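Local coordinates for protein condensin complex subunit 3 (Schizosaccharomyces pombe, PDB 5OQR) that serves as a regulatory subunit of condensin, the complex that converts interphase chromatin into condensed, mitotic-like chromosomes, at residues Arg99-Ile104 and Ser135-Glu140; Ala141-Ser146 and Leu180-Val185; Arg545-Met550 and Ser567-Glu572; His530-Gly535 and Cys541-Thr546. One frame throughout, in Å; residues are numbered along the deposited sequence.

How the interactions relate
From the N terminus, interaction 1 closes a loop of 30 residues, bringing helix 135-145 in HEAT 3 back onto helix 94-108 in HEAT 2. Interaction 2 follows in series: the same helix 135-145 meets the end of helix 173-182 in HEAT 4, across 33 intervening residues, so one helix serves two neighbours in succession. Across the chain's centre, with contact centres 54 to 62 Å away from the first two, lies the second pair. Interaction 4 closes the short connection, five residues between its segments and mostly helical, within HEAT 8, and interaction 3 then carries helix 537-554 on to helix 563-574. They share R545 and T546, and I569 touches I544 between them. None nests or crosses.

Interaction 1: residues Arg99-Ile104 and Ser135-Glu140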
loop_
_atom_site.group_PDB
_atom_site.type_symbol
_atom_site.label_atom_id
_atom_site.label_comp_id
_atom_site.label_asym_id
_atom_site.label_seq_id
_atom_site.Cartn_x
_atom_site.Cartn_y
_atom_site.Cartn_z
ATOM N N ARG A 99 -16.670 11.560 -31.191
ATOM C CA ARG A 99 -16.471 12.902 -31.730
ATOM C C ARG A 99 -17.568 13.848 -31.260
ATOM O O ARG A 99 -17.286 14.986 -30.868
ATOM C CB ARG A 99 -16.419 12.856 -33.258
ATOM C CG ARG A 99 -15.235 12.081 -33.827
ATOM C CD ARG A 99 -13.908 12.743 -33.494
ATOM N NE ARG A 99 -12.780 12.032 -34.090
ATOM C CZ ARG A 99 -11.504 12.275 -33.802
ATOM N NH1 ARG A 99 -11.182 13.211 -32.918
ATOM N NH2 ARG A 99 -10.548 11.576 -34.396
ATOM N N CYS A 100 -18.823 13.398 -31.289
ATOM C CA CYS A 100 -19.918 14.238 -30.815
ATOM C C CYS A 100 -19.669 14.701 -29.384
ATOM O O CYS A 100 -19.749 15.898 -29.084
ATOM C CB CYS A 100 -21.242 13.479 -30.913
ATOM S SG CYS A 100 -21.978 13.472 -32.565
ATOM N N CYS A 101 -19.363 13.763 -28.486
ATOM C CA CYS A 101 -19.035 14.139 -27.116
ATOM C C CYS A 101 -17.786 15.007 -27.074
ATOM O O CYS A 101 -17.716 15.974 -26.307
ATOM C CB CYS A 101 -18.846 12.887 -26.261
ATOM S SG CYS A 101 -20.359 11.938 -25.998
ATOM N N GLN A 102 -16.785 14.675 -27.892
ATOM C CA GLN A 102 -15.571 15.482 -27.951
ATOM C C GLN A 102 -15.892 16.920 -28.333
ATOM O O GLN A 102 -15.437 17.867 -27.682
ATOM C CB GLN A 102 -14.589 14.866 -28.947
ATOM C CG GLN A 102 -13.257 15.591 -29.048
ATOM C CD GLN A 102 -12.369 15.018 -30.132
ATOM O OE1 GLN A 102 -12.851 14.550 -31.161
ATOM N NE2 GLN A 102 -11.061 15.050 -29.906
ATOM N N ILE A 103 -16.683 17.103 -29.391
ATOM C CA ILE A 103 -17.001 18.447 -29.859
ATOM C C ILE A 103 -17.842 19.184 -28.823
ATOM O O ILE A 103 -17.522 20.312 -28.430
ATOM C CB ILE A 103 -17.715 18.386 -31.223
ATOM C CG1 ILE A 103 -16.816 17.714 -32.264
ATOM C CG2 ILE A 103 -18.082 19.789 -31.694
ATOM C CD1 ILE A 103 -17.539 17.316 -33.532
ATOM N N ILE A 104 -18.927 18.559 -28.366
ATOM C CA ILE A 104 -19.821 19.223 -27.421
ATOM C C ILE A 104 -19.055 19.671 -26.186
ATOM O O ILE A 104 -19.262 20.780 -25.679
ATOM C CB ILE A 104 -20.996 18.297 -27.056
ATOM C CG1 ILE A 104 -21.900 18.103 -28.276
ATOM C CG2 ILE A 104 -21.801 18.870 -25.885
ATOM C CD1 ILE A 104 -22.965 17.061 -28.085
ATOM N N SER A 135 -14.894 2.934 -23.808
ATOM C CA SER A 135 -14.246 3.773 -22.806
ATOM C C SER A 135 -14.007 5.183 -23.334
ATOM O O SER A 135 -14.130 6.160 -22.587
ATOM C CB SER A 135 -12.929 3.135 -22.368
ATOM O OG SER A 135 -12.035 3.012 -23.459
ATOM N N ILE A 136 -13.669 5.308 -24.619
ATOM C CA ILE A 136 -13.357 6.619 -25.183
ATOM C C ILE A 136 -14.571 7.535 -25.112
ATOM O O ILE A 136 -14.444 8.741 -24.869
ATOM C CB ILE A 136 -12.844 6.468 -26.628
ATOM C CG1 ILE A 136 -13.921 5.837 -27.520
ATOM C CG2 ILE A 136 -11.562 5.642 -26.638
ATOM C CD1 ILE A 136 -13.511 5.651 -28.968
ATOM N N VAL A 137 -15.766 6.981 -25.318
ATOM C CA VAL A 137 -16.979 7.791 -25.268
ATOM C C VAL A 137 -17.206 8.313 -23.855
ATOM O O VAL A 137 -17.512 9.493 -23.651
ATOM C CB VAL A 137 -18.185 6.978 -25.769
ATOM C CG1 VAL A 137 -19.465 7.810 -25.706
ATOM C CG2 VAL A 137 -17.943 6.482 -27.187
ATOM N N ARG A 138 -17.068 7.437 -22.859
ATOM C CA ARG A 138 -17.229 7.854 -21.471
ATOM C C ARG A 138 -16.266 8.980 -21.123
ATOM O O ARG A 138 -16.653 9.977 -20.503
ATOM C CB ARG A 138 -17.014 6.660 -20.544
ATOM C CG ARG A 138 -18.149 5.654 -20.552
ATOM C CD ARG A 138 -17.801 4.448 -19.702
ATOM N NE ARG A 138 -17.040 3.458 -20.461
ATOM C CZ ARG A 138 -16.222 2.557 -19.924
ATOM N NH1 ARG A 138 -16.031 2.519 -18.612
ATOM N NH2 ARG A 138 -15.580 1.699 -20.704
ATOM N N LEU A 139 -14.999 8.832 -21.513
ATOM C CA LEU A 139 -13.998 9.852 -21.226
ATOM C C LEU A 139 -14.487 11.229 -21.656
ATOM O O LEU A 139 -14.574 12.156 -20.845
ATOM C CB LEU A 139 -12.685 9.496 -21.930
ATOM C CG LEU A 139 -11.394 10.106 -21.373
ATOM C CD1 LEU A 139 -10.197 9.528 -22.108
ATOM C CD2 LEU A 139 -11.384 11.627 -21.461
ATOM N N GLU A 140 -14.815 11.381 -22.939
ATOM C CA GLU A 140 -15.257 12.674 -23.444
ATOM C C GLU A 140 -16.638 13.055 -22.931
ATOM O O GLU A 140 -16.977 14.243 -22.926
ATOM C CB GLU A 140 -15.257 12.661 -24.973
ATOM C CG GLU A 140 -13.898 12.391 -25.588
ATOM C CD GLU A 140 -12.901 13.493 -25.303
ATOM O OE1 GLU A 140 -13.320 14.568 -24.827
ATOM O OE2 GLU A 140 -11.695 13.284 -25.554
#
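E140 holds CG beside its backbone N (chi1 -60°) and then bends at chi2, so that its chain folds alongside the backbone of the 99-104 turn instead of reaching straight out. C101 likewise keeps SG beside its own backbone N, and the two beta carbons, both directed at the opposite helix, meet with C101 CB 3.8 Å from E140 CB. From there E140 CB spreads onto the neighbouring peptide, 3.9 Å from Q102 N, and its carboxylate finishes over the backbone, with OE1 4.0 Å from Q102 CA. One turn earlier on the second helix, V137 offers a methyl to the sulfur: V137 CG1 is 4.2 Å from C101 SG. This is the packing of two HEAT repeats against each other: helix 94-108 in HEAT 2 and helix 135-145 in HEAT 3 run almost parallel here, the short axes 8.5 Å apart at an angle of 15°, as successive layers of an alpha solenoid do. Q102 lends its CB to the contact, while the rest of its chain is extended and ends at R99. Its amide end is held within its own helix: R99 NH1 donates to Q102 OE1 over 2.8 Å, nearly straight, in the carbonyl plane on a lone pair and close to the guanidinium plane. R99 NE in turn donates to the backbone O of V47, which helps fix the guanidinium from a second direction. On its other side the 135-140 turn is tied to the next layer by a salt bridge from R138 to D170.

Interaction 2: residues Ala141-Ser146 and Leu180-Val185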
loop_
_atom_site.group_PDB
_atom_site.type_symbol
_atom_site.label_atom_id
_atom_site.label_comp_id
_atom_site.label_asym_id
_atom_site.label_seq_id
_atom_site.Cartn_x
_atom_site.Cartn_y
_atom_site.Cartn_z
ATOM N N ALA A 141 -17.441 12.081 -22.498
ATOM C CA ALA A 141 -18.794 12.387 -22.049
ATOM C C ALA A 141 -18.783 13.101 -20.705
ATOM O O ALA A 141 -19.506 14.085 -20.514
ATOM C CB ALA A 141 -19.621 11.105 -21.969
ATOM N N VAL A 142 -17.971 12.624 -19.760
ATOM C CA VAL A 142 -17.915 13.267 -18.449
ATOM C C VAL A 142 -17.377 14.684 -18.584
ATOM O O VAL A 142 -17.821 15.602 -17.885
ATOM C CB VAL A 142 -17.074 12.427 -17.467
ATOM C CG1 VAL A 142 -17.610 11.001 -17.390
ATOM C CG2 VAL A 142 -15.604 12.422 -17.861
ATOM N N VAL A 143 -16.418 14.887 -19.491
ATOM C CA VAL A 143 -15.907 16.232 -19.739
ATOM C C VAL A 143 -17.029 17.126 -20.246
ATOM O O VAL A 143 -17.204 18.260 -19.784
ATOM C CB VAL A 143 -14.729 16.188 -20.730
ATOM C CG1 VAL A 143 -14.140 17.580 -20.921
ATOM C CG2 VAL A 143 -13.654 15.224 -20.248
ATOM N N ALA A 144 -17.810 16.626 -21.205
ATOM C CA ALA A 144 -18.959 17.380 -21.694
ATOM C C ALA A 144 -19.981 17.586 -20.585
ATOM O O ALA A 144 -20.439 18.709 -20.342
ATOM C CB ALA A 144 -19.595 16.653 -22.880
ATOM N N LEU A 145 -20.346 16.505 -19.896
ATOM C CA LEU A 145 -21.372 16.595 -18.866
ATOM C C LEU A 145 -20.921 17.488 -17.717
ATOM O O LEU A 145 -21.721 18.247 -17.158
ATOM C CB LEU A 145 -21.716 15.193 -18.366
ATOM C CG LEU A 145 -23.117 15.015 -17.783
ATOM C CD1 LEU A 145 -23.524 13.558 -17.840
ATOM C CD2 LEU A 145 -23.182 15.513 -16.363
ATOM N N SER A 146 -19.636 17.426 -17.359
ATOM C CA SER A 146 -19.118 18.243 -16.269
ATOM C C SER A 146 -19.285 19.736 -16.521
ATOM O O SER A 146 -19.043 20.529 -15.606
ATOM C CB SER A 146 -17.638 17.929 -16.037
ATOM O OG SER A 146 -16.861 18.268 -17.170
ATOM N N LEU A 180 -11.975 12.702 -12.240
ATOM C CA LEU A 180 -11.201 13.238 -11.129
ATOM C C LEU A 180 -10.769 14.675 -11.384
ATOM O O LEU A 180 -10.566 15.440 -10.434
ATOM C CB LEU A 180 -9.983 12.344 -10.891
ATOM C CG LEU A 180 -8.981 12.720 -9.800
ATOM C CD1 LEU A 180 -9.674 13.039 -8.486
ATOM C CD2 LEU A 180 -7.992 11.579 -9.627
ATOM N N LEU A 181 -10.635 15.066 -12.650
ATOM C CA LEU A 181 -10.096 16.373 -13.002
ATOM C C LEU A 181 -11.163 17.437 -13.223
ATOM O O LEU A 181 -10.815 18.618 -13.337
ATOM C CB LEU A 181 -9.236 16.259 -14.263
ATOM C CG LEU A 181 -7.748 15.991 -14.041
ATOM C CD1 LEU A 181 -7.084 15.584 -15.343
ATOM C CD2 LEU A 181 -7.069 17.221 -13.461
ATOM N N ASN A 182 -12.441 17.063 -13.288
ATOM C CA ASN A 182 -13.500 18.018 -13.584
ATOM C C ASN A 182 -14.645 18.009 -12.584
ATOM O O ASN A 182 -15.536 18.856 -12.694
ATOM C CB ASN A 182 -14.072 17.759 -14.986
ATOM C CG ASN A 182 -13.002 17.755 -16.058
ATOM O OD1 ASN A 182 -12.730 18.779 -16.685
ATOM N ND2 ASN A 182 -12.384 16.600 -16.270
ATOM N N ILE A 183 -14.651 17.094 -11.614
ATOM C CA ILE A 183 -15.733 17.065 -10.638
ATOM C C ILE A 183 -15.576 18.216 -9.649
ATOM O O ILE A 183 -14.478 18.738 -9.419
ATOM C CB ILE A 183 -15.774 15.708 -9.917
ATOM C CG1 ILE A 183 -16.962 15.648 -8.957
ATOM C CG2 ILE A 183 -14.470 15.460 -9.163
ATOM C CD1 ILE A 183 -17.376 14.243 -8.594
ATOM N N GLU A 184 -16.698 18.621 -9.056
ATOM C CA GLU A 184 -16.674 19.697 -8.077
ATOM C C GLU A 184 -15.968 19.236 -6.808
ATOM O O GLU A 184 -16.006 18.059 -6.439
ATOM C CB GLU A 184 -18.094 20.171 -7.750
ATOM C CG GLU A 184 -18.786 19.433 -6.600
ATOM C CD GLU A 184 -20.143 20.017 -6.265
ATOM O OE1 GLU A 184 -21.167 19.453 -6.714
ATOM O OE2 GLU A 184 -20.182 21.050 -5.560
ATOM N N VAL A 185 -15.323 20.182 -6.137
ATOM C CA VAL A 185 -14.562 19.909 -4.926
ATOM C C VAL A 185 -15.373 20.417 -3.741
ATOM O O VAL A 185 -15.554 21.628 -3.571
ATOM C CB VAL A 185 -13.175 20.563 -4.976
ATOM C CG1 VAL A 185 -12.431 20.350 -3.671
ATOM C CG2 VAL A 185 -12.372 20.001 -6.138
#
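S146 OG donates to V143 O, 2.6 Å away, and this bond turns the serine hydroxyl back onto its own helix just where its side chain faces N182. The donor does not sit on a lone pair; it approaches from above the carbonyl plane, 37° out of it. Here OG lies between the backbone N and the carbonyl carbon (chi1 63°), and from there it reaches V143 O. Both atoms of the hydroxymethyl group lie against the asparagine: N182 CB is 3.6 Å from S146 OG and 3.7 Å from S146 CB, and their CA atoms are 6.2 Å apart. N182 CG stands beside the backbone N (chi1 -54°), and this amide carbon comes within 4.0 Å of S146 OG. Its ND2 donates to S178 O, one turn back on helix 173-182, and lies 4.4 Å from V143 CG2, a loose brush against a methyl. The contact joins HEAT 3 to HEAT 4 in the alpha solenoid: the C-terminal part of helix 135-145 rests on that of helix 173-182. Further along the same interface V142 and V143 also touch S178. After N182 the chain leaves in an extended conformation, where I183 packs on L163 and L164 of helix 158-169, and E184 forms a salt bridge with R160. Both polar side chains here thus spend a hydrogen bond on a carbonyl of their own helix, and neither bonds the other across the contact; OG and CB of the serine meet CB of the asparagine by van der Waals packing, over a small buried surface of 128 Å².

Interaction 3: residues Arg545-Met550 and Ser567-Glu572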
loop_
_atom_site.group_PDB
_atom_site.type_symbol
_atom_site.label_atom_id
_atom_site.label_comp_id
_atom_site.label_asym_id
_atom_site.label_seq_id
_atom_site.Cartn_x
_atom_site.Cartn_y
_atom_site.Cartn_z
ATOM N N ARG A 545 3.812 -15.961 20.431
ATOM C CA ARG A 545 5.042 -15.185 20.310
ATOM C C ARG A 545 6.200 -15.879 21.010
ATOM O O ARG A 545 7.320 -15.921 20.488
ATOM C CB ARG A 545 4.845 -13.782 20.886
ATOM C CG ARG A 545 3.770 -12.954 20.209
ATOM C CD ARG A 545 3.819 -11.509 20.686
ATOM N NE ARG A 545 2.562 -10.806 20.456
ATOM C CZ ARG A 545 1.572 -10.721 21.337
ATOM N NH1 ARG A 545 1.677 -11.295 22.528
ATOM N NH2 ARG A 545 0.469 -10.056 21.027
ATOM N N THR A 546 5.952 -16.425 22.199
ATOM C CA THR A 546 7.022 -17.050 22.969
ATOM C C THR A 546 7.557 -18.285 22.260
ATOM O O THR A 546 8.765 -18.408 22.029
ATOM C CB THR A 546 6.513 -17.411 24.363
ATOM O OG1 THR A 546 5.957 -16.248 24.982
ATOM C CG2 THR A 546 7.641 -17.952 25.223
ATOM N N LEU A 547 6.669 -19.216 21.909
ATOM C CA LEU A 547 7.101 -20.448 21.258
ATOM C C LEU A 547 7.748 -20.160 19.909
ATOM O O LEU A 547 8.740 -20.798 19.540
ATOM C CB LEU A 547 5.912 -21.393 21.108
ATOM C CG LEU A 547 5.441 -21.991 22.438
ATOM C CD1 LEU A 547 3.984 -22.394 22.377
ATOM C CD2 LEU A 547 6.299 -23.177 22.810
ATOM N N THR A 548 7.216 -19.191 19.165
ATOM C CA THR A 548 7.815 -18.841 17.883
ATOM C C THR A 548 9.215 -18.274 18.070
ATOM O O THR A 548 10.134 -18.608 17.314
ATOM C CB THR A 548 6.930 -17.840 17.135
ATOM O OG1 THR A 548 5.638 -18.412 16.915
ATOM C CG2 THR A 548 7.537 -17.481 15.787
ATOM N N ASP A 549 9.399 -17.411 19.070
ATOM C CA ASP A 549 10.708 -16.806 19.284
ATOM C C ASP A 549 11.708 -17.806 19.850
ATOM O O ASP A 549 12.900 -17.726 19.540
ATOM C CB ASP A 549 10.577 -15.597 20.206
ATOM C CG ASP A 549 10.061 -14.369 19.480
ATOM O OD1 ASP A 549 9.581 -14.511 18.335
ATOM O OD2 ASP A 549 10.133 -13.263 20.052
ATOM N N MET A 550 11.252 -18.750 20.673
ATOM C CA MET A 550 12.155 -19.782 21.170
ATOM C C MET A 550 12.690 -20.641 20.031
ATOM O O MET A 550 13.862 -21.033 20.038
ATOM C CB MET A 550 11.443 -20.647 22.209
ATOM C CG MET A 550 11.154 -19.919 23.512
ATOM S SD MET A 550 10.572 -20.985 24.846
ATOM C CE MET A 550 9.113 -21.687 24.120
ATOM N N SER A 567 2.964 -27.024 16.456
ATOM C CA SER A 567 2.265 -26.910 15.181
ATOM C C SER A 567 0.758 -26.876 15.388
ATOM O O SER A 567 0.040 -26.164 14.677
ATOM C CB SER A 567 2.659 -28.069 14.268
ATOM O OG SER A 567 4.054 -28.075 14.026
ATOM N N SER A 568 0.261 -27.631 16.368
ATOM C CA SER A 568 -1.172 -27.658 16.637
ATOM C C SER A 568 -1.700 -26.267 16.967
ATOM O O SER A 568 -2.675 -25.803 16.365
ATOM C CB SER A 568 -1.467 -28.629 17.777
ATOM O OG SER A 568 -2.827 -28.556 18.167
ATOM N N ILE A 569 -1.072 -25.582 17.927
ATOM C CA ILE A 569 -1.564 -24.267 18.320
ATOM C C ILE A 569 -1.407 -23.275 17.177
ATOM O O ILE A 569 -2.212 -22.349 17.037
ATOM C CB ILE A 569 -0.862 -23.770 19.600
ATOM C CG1 ILE A 569 0.621 -23.488 19.348
ATOM C CG2 ILE A 569 -1.011 -24.793 20.715
ATOM C CD1 ILE A 569 1.279 -22.709 20.448
ATOM N N LEU A 570 -0.382 -23.450 16.341
ATOM C CA LEU A 570 -0.232 -22.598 15.167
ATOM C C LEU A 570 -1.367 -22.828 14.175
ATOM O O LEU A 570 -1.855 -21.876 13.554
ATOM C CB LEU A 570 1.121 -22.850 14.505
ATOM C CG LEU A 570 2.352 -22.339 15.257
ATOM C CD1 LEU A 570 3.624 -22.880 14.633
ATOM C CD2 LEU A 570 2.383 -20.820 15.271
ATOM N N PHE A 571 -1.797 -24.082 14.006
ATOM C CA PHE A 571 -2.962 -24.359 13.172
ATOM C C PHE A 571 -4.218 -23.758 13.780
ATOM O O PHE A 571 -4.972 -23.046 13.108
ATOM C CB PHE A 571 -3.147 -25.869 12.989
ATOM C CG PHE A 571 -2.153 -26.500 12.067
ATOM C CD1 PHE A 571 -2.015 -26.052 10.767
ATOM C CD2 PHE A 571 -1.369 -27.556 12.494
ATOM C CE1 PHE A 571 -1.102 -26.634 9.916
ATOM C CE2 PHE A 571 -0.456 -28.142 11.647
ATOM C CZ PHE A 571 -0.324 -27.680 10.356
ATOM N N GLU A 572 -4.465 -24.047 15.058
ATOM C CA GLU A 572 -5.668 -23.557 15.718
ATOM C C GLU A 572 -5.749 -22.039 15.646
ATOM O O GLU A 572 -6.806 -21.475 15.339
ATOM C CB GLU A 572 -5.687 -24.036 17.169
ATOM C CG GLU A 572 -7.033 -23.923 17.848
ATOM C CD GLU A 572 -7.034 -24.549 19.227
ATOM O OE1 GLU A 572 -7.775 -24.062 20.105
ATOM O OE2 GLU A 572 -6.286 -25.528 19.435
#
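This is a light, buried apolar contact between consecutive helices of the C-terminal half of the solenoid, helix 537-554, which belongs to HEAT 8, and helix 563-574, which follows it in the chain. The backbones stay well apart, T548 CA and L570 CA being 9.3 Å from each other, and side chains span the distance. L547 and I569 point at one another and their chains cross at about a right angle, meeting methyl to methyl at L547 CD1 and I569 CD1. I569 reaches out because its CG1 lies between the backbone N and the carbonyl carbon (chi1 67°), which swings the longer branch toward the leucine. Beside this pair, L570 does not aim at the other helix from its backbone, yet its CD2 lies 4.4 Å from T548 OG1. That hydroxyl is bonded to I544 O, a turn earlier in its own helix. Helix 580-597 covers the same seam, where A589 touches both T548 and L570. On a different face of helix 537-554, both carboxylate oxygens of D549 accept hydrogen bonds from the backbone of another protein chain. With only 98 Å² buried and nothing directional linking the two segments, their cohesion comes from dispersion and the exclusion of water.

Interaction 4: residues His530-Gly535 and Cys541-Thr546; sequences HCYEKG and CTAIRT
Y532, A543 and I544 account for most of the surface buried here, and the tyrosine has the largest share. Its CG stands anti to the backbone N (chi1 -172°), which lays the ring alongside helix 537-554. The backbones come close where the alanine leaves room: Y532 CA is 5.9 Å from A543 CA, and Y532 CB meets A543 CB at 4.1 Å. The alanine methyl sits at the ring's edge, near its plane. I544 takes the next stretch of the ring. Its chain bends at chi2 (-65°) and brings CD1 to 3.6 Å from Y532 CE2, with I544 CG1 also 3.9 Å from CE2; the two side chains cross obliquely. Both segments lie in HEAT 8, on helices 518-534 and 537-554, which run in roughly opposite directions through a tight turn, forming the helical hairpin of the repeat. K540, in the first turn of helix 537-554, forms a cation-pi contact with the Y532 ring and donates from NZ to Y532 O. Beyond the hairpin, I569 of helix 563-574 packs on both Y532 and I544. Between these two segments the tyrosine thus acts as a hydrocarbon surface, held by van der Waals contact, while the lysine supplies the polar tie across the turn.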
loop_
_atom_site.group_PDB
_atom_site.type_symbol
_atom_site.label_atom_id
_atom_site.label_comp_id
_atom_site.label_asym_id
_atom_site.label_seq_id
_atom_site.Cartn_x
_atom_site.Cartn_y
_atom_site.Cartn_z
ATOM N N HIS A 530 0.116 -24.974 27.880
ATOM C CA HIS A 530 -1.019 -24.870 28.790
ATOM C C HIS A 530 -1.631 -23.478 28.756
ATOM O O HIS A 530 -2.837 -23.323 28.980
ATOM C CB HIS A 530 -0.578 -25.225 30.210
ATOM C CG HIS A 530 -1.690 -25.206 31.212
ATOM N ND1 HIS A 530 -1.852 -24.188 32.126
ATOM C CD2 HIS A 530 -2.698 -26.081 31.441
ATOM C CE1 HIS A 530 -2.910 -24.437 32.876
ATOM N NE2 HIS A 530 -3.441 -25.579 32.481
ATOM N N CYS A 531 -0.825 -22.454 28.472
ATOM C CA CYS A 531 -1.364 -21.102 28.363
ATOM C C CYS A 531 -2.291 -20.971 27.164
ATOM O O CYS A 531 -3.289 -20.245 27.221
ATOM C CB CYS A 531 -0.224 -20.087 28.267
ATOM S SG CYS A 531 0.620 -19.752 29.828
ATOM N N TYR A 532 -1.987 -21.665 26.067
ATOM C CA TYR A 532 -2.773 -21.484 24.853
ATOM C C TYR A 532 -4.140 -22.149 24.968
ATOM O O TYR A 532 -5.163 -21.548 24.622
ATOM C CB TYR A 532 -2.024 -22.034 23.643
ATOM C CG TYR A 532 -2.713 -21.688 22.347
ATOM C CD1 TYR A 532 -3.762 -22.461 21.871
ATOM C CD2 TYR A 532 -2.333 -20.578 21.614
ATOM C CE1 TYR A 532 -4.405 -22.143 20.700
ATOM C CE2 TYR A 532 -2.971 -20.251 20.438
ATOM C CZ TYR A 532 -4.007 -21.038 19.987
ATOM O OH TYR A 532 -4.651 -20.722 18.816
ATOM N N GLU A 533 -4.180 -23.395 25.441
ATOM C CA GLU A 533 -5.432 -24.144 25.420
ATOM C C GLU A 533 -6.409 -23.628 26.471
ATOM O O GLU A 533 -7.595 -23.432 26.182
ATOM C CB GLU A 533 -5.165 -25.638 25.614
ATOM C CG GLU A 533 -4.210 -25.988 26.744
ATOM C CD GLU A 533 -4.111 -27.485 26.975
ATOM O OE1 GLU A 533 -5.140 -28.181 26.833
ATOM O OE2 GLU A 533 -3.000 -27.969 27.285
ATOM N N LYS A 534 -5.933 -23.395 27.691
ATOM C CA LYS A 534 -6.798 -23.020 28.802
ATOM C C LYS A 534 -6.744 -21.533 29.131
ATOM O O LYS A 534 -7.385 -21.106 30.096
ATOM C CB LYS A 534 -6.428 -23.829 30.051
ATOM C CG LYS A 534 -6.444 -25.338 29.848
ATOM C CD LYS A 534 -7.835 -25.929 29.986
ATOM C CE LYS A 534 -7.878 -27.330 29.391
ATOM N NZ LYS A 534 -9.059 -28.107 29.839
ATOM N N GLY A 535 -6.008 -20.735 28.358
ATOM C CA GLY A 535 -5.845 -19.329 28.644
ATOM C C GLY A 535 -6.713 -18.439 27.766
ATOM O O GLY A 535 -7.329 -18.874 26.799
ATOM N N CYS A 541 -1.987 -15.258 22.596
ATOM C CA CYS A 541 -1.031 -14.460 21.837
ATOM C C CYS A 541 0.346 -14.478 22.485
ATOM O O CYS A 541 1.361 -14.425 21.785
ATOM C CB CYS A 541 -1.534 -13.025 21.701
ATOM S SG CYS A 541 -3.058 -12.857 20.764
ATOM N N THR A 542 0.405 -14.554 23.814
ATOM C CA THR A 542 1.696 -14.639 24.488
ATOM C C THR A 542 2.371 -15.969 24.193
ATOM O O THR A 542 3.595 -16.030 24.034
ATOM C CB THR A 542 1.515 -14.443 25.997
ATOM O OG1 THR A 542 1.076 -13.106 26.253
ATOM C CG2 THR A 542 2.819 -14.685 26.751
ATOM N N ALA A 543 1.589 -17.045 24.115
ATOM C CA ALA A 543 2.150 -18.354 23.804
ATOM C C ALA A 543 2.716 -18.388 22.391
ATOM O O ALA A 543 3.833 -18.868 22.173
ATOM C CB ALA A 543 1.082 -19.431 23.984
ATOM N N ILE A 544 1.960 -17.877 21.416
ATOM C CA ILE A 544 2.407 -17.914 20.024
ATOM C C ILE A 544 3.726 -17.167 19.868
ATOM O O ILE A 544 4.665 -17.657 19.231
ATOM C CB ILE A 544 1.325 -17.335 19.093
ATOM C CG1 ILE A 544 0.023 -18.137 19.191
ATOM C CG2 ILE A 544 1.813 -17.302 17.645
ATOM C CD1 ILE A 544 0.113 -19.564 18.695
ATOM N N ARG A 545 3.812 -15.961 20.431
ATOM C CA ARG A 545 5.042 -15.185 20.310
ATOM C C ARG A 545 6.200 -15.879 21.010
ATOM O O ARG A 545 7.320 -15.921 20.488
ATOM C CB ARG A 545 4.845 -13.782 20.886
ATOM C CG ARG A 545 3.770 -12.954 20.209
ATOM C CD ARG A 545 3.819 -11.509 20.686
ATOM N NE ARG A 545 2.562 -10.806 20.456
ATOM C CZ ARG A 545 1.572 -10.721 21.337
ATOM N NH1 ARG A 545 1.677 -11.295 22.528
ATOM N NH2 ARG A 545 0.469 -10.056 21.027
ATOM N N THR A 546 5.952 -16.425 22.199
ATOM C CA THR A 546 7.022 -17.050 22.969
ATOM C C THR A 546 7.557 -18.285 22.260
ATOM O O THR A 546 8.765 -18.408 22.029
ATOM C CB THR A 546 6.513 -17.411 24.363
ATOM O OG1 THR A 546 5.957 -16.248 24.982
ATOM C CG2 THR A 546 7.641 -17.952 25.223
#